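Local coordinates for glycosyltransferase Gtf1 (Streptococcus pneumoniae, PDB 4PQG), which belongs to the GT-B class of glycosyltransferases, with two Rossmann-like domains and an added extended beta-sheet domain, at residues A[33-38]-A[495-500]. Numbering follows the deposited sequence.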
# COMPACT_ATOMS: atom_id res chain seq x y z
N ALA A 33 -3.86 11.19 -4.69
CA ALA A 33 -4.47 11.20 -6.02
C ALA A 33 -5.84 11.85 -6.01
O ALA A 33 -6.19 12.57 -6.95
CB ALA A 33 -4.57 9.78 -6.57
N GLY A 34 -6.62 11.59 -4.95
CA GLY A 34 -7.92 12.23 -4.76
C GLY A 34 -7.81 13.74 -4.63
O GLY A 34 -8.65 14.48 -5.13
N VAL A 35 -6.76 14.18 -3.95
CA VAL A 35 -6.47 15.61 -3.78
C VAL A 35 -6.07 16.25 -5.11
O VAL A 35 -6.56 17.33 -5.46
CB VAL A 35 -5.35 15.87 -2.76
CG1 VAL A 35 -4.87 17.31 -2.85
CG2 VAL A 35 -5.82 15.54 -1.34
N PHE A 36 -5.18 15.60 -5.85
CA PHE A 36 -4.72 16.13 -7.13
C PHE A 36 -5.85 16.23 -8.15
O PHE A 36 -5.90 17.19 -8.91
CB PHE A 36 -3.53 15.34 -7.66
CG PHE A 36 -2.29 15.47 -6.82
CD1 PHE A 36 -2.09 16.59 -6.01
CD2 PHE A 36 -1.31 14.49 -6.86
CE1 PHE A 36 -0.94 16.72 -5.26
CE2 PHE A 36 -0.15 14.62 -6.11
CZ PHE A 36 0.04 15.73 -5.30
N ARG A 37 -6.76 15.26 -8.14
CA ARG A 37 -7.94 15.30 -9.00
C ARG A 37 -8.81 16.52 -8.67
O ARG A 37 -9.25 17.24 -9.58
CB ARG A 37 -8.77 14.02 -8.88
CG ARG A 37 -8.14 12.81 -9.55
CD ARG A 37 -9.13 11.67 -9.75
NE ARG A 37 -9.73 11.21 -8.50
CZ ARG A 37 -9.28 10.20 -7.75
NH1 ARG A 37 -8.20 9.50 -8.10
NH2 ARG A 37 -9.92 9.89 -6.63
N LYS A 38 -9.04 16.74 -7.38
CA LYS A 38 -9.87 17.85 -6.92
C LYS A 38 -9.25 19.17 -7.30
O LYS A 38 -9.95 20.09 -7.70
CB LYS A 38 -10.06 17.79 -5.41
CG LYS A 38 -11.22 16.94 -4.95
CD LYS A 38 -11.16 16.75 -3.44
CE LYS A 38 -12.46 16.20 -2.88
NZ LYS A 38 -12.80 14.88 -3.45
N LYS A 495 -11.24 19.72 2.88
CA LYS A 495 -11.18 21.16 2.57
C LYS A 495 -9.88 21.82 3.03
O LYS A 495 -9.22 22.49 2.24
CB LYS A 495 -12.42 21.89 3.09
CG LYS A 495 -13.67 21.44 2.34
CD LYS A 495 -14.91 22.26 2.66
CE LYS A 495 -16.11 21.68 1.92
NZ LYS A 495 -17.40 22.24 2.42
N GLU A 496 -9.48 21.59 4.29
CA GLU A 496 -8.20 22.08 4.80
C GLU A 496 -6.99 21.55 4.00
O GLU A 496 -6.06 22.30 3.68
CB GLU A 496 -8.00 21.73 6.28
CG GLU A 496 -9.04 22.24 7.26
CD GLU A 496 -9.02 21.49 8.60
OE1 GLU A 496 -8.19 21.84 9.48
OE2 GLU A 496 -9.83 20.54 8.76
N ILE A 497 -7.00 20.24 3.71
CA ILE A 497 -5.82 19.60 3.08
C ILE A 497 -5.53 20.11 1.66
O ILE A 497 -4.37 20.26 1.28
CB ILE A 497 -5.90 18.05 3.13
CG1 ILE A 497 -4.50 17.43 3.26
CG2 ILE A 497 -6.58 17.48 1.90
CD1 ILE A 497 -3.76 17.84 4.50
N LEU A 498 -6.60 20.38 0.91
CA LEU A 498 -6.52 20.94 -0.44
C LEU A 498 -5.72 22.23 -0.46
O LEU A 498 -4.91 22.46 -1.36
CB LEU A 498 -7.92 21.19 -1.01
CG LEU A 498 -8.77 19.95 -1.27
CD1 LEU A 498 -10.24 20.29 -1.47
CD2 LEU A 498 -8.23 19.17 -2.46
N GLU A 499 -5.97 23.07 0.54
CA GLU A 499 -5.27 24.34 0.69
C GLU A 499 -3.80 24.13 1.00
O GLU A 499 -2.95 24.91 0.56
CB GLU A 499 -5.92 25.21 1.77
CG GLU A 499 -7.22 25.87 1.32
CD GLU A 499 -7.01 26.75 0.10
OE1 GLU A 499 -6.07 27.58 0.11
OE2 GLU A 499 -7.77 26.60 -0.88
N LYS A 500 -3.49 23.09 1.77
CA LYS A 500 -2.09 22.79 2.09
C LYS A 500 -1.36 22.36 0.82
O LYS A 500 -0.24 22.80 0.57
CB LYS A 500 -1.98 21.72 3.17
CG LYS A 500 -2.62 22.12 4.49
CD LYS A 500 -2.29 21.15 5.63
CE LYS A 500 -3.20 21.37 6.82
NZ LYS A 500 -2.99 22.70 7.47
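Val35 and Leu498 mark the point where the end of helix 24-38 meets the start of helix 494-508, their CA atoms 6.3 Å apart. The axes of the two short segments cross at -77° and pass 10.2 Å from each other, so these two segments touch over a small patch, burying 179 Å² between them. Val35 aims its CB at the other helix and splits its two methyls between two residues. CG1 of Val35, anti to the backbone N (chi1 167°), lies 3.9 Å from CD2 of Leu498, the two side chains running past each other in opposite senses. CG2 of Val35 reaches CG2 of Ile497, also at 3.9 Å, and here the side chains cross at about a right angle. One turn on, Lys38 works through its carbon chain: its CB sits 3.7 Å from Leu498 CD2, and its CD lies 3.9 Å from that same methyl, while the ammonium group of Lys38 turns off from the partner segment. One turn further along helix 494-508 from Leu498, Trp501 also packs on Val35 and meets the ring of Phe36 edge-to-face, and Ile497 also rests on Ile311, Pro312 and Ser315. Helix 24-38 follows the first strand of the N-terminal parallel sheet, so the contact places the C-terminal helix of the chain against the N-terminal Rossmann-like domain, a return crossing familiar in GT-B proteins. With no directional bond between the segments, it is the fit of methyl and methylene groups that sets how they lie, buried at Val35 and Ile497 and edged by the exposed Lys38.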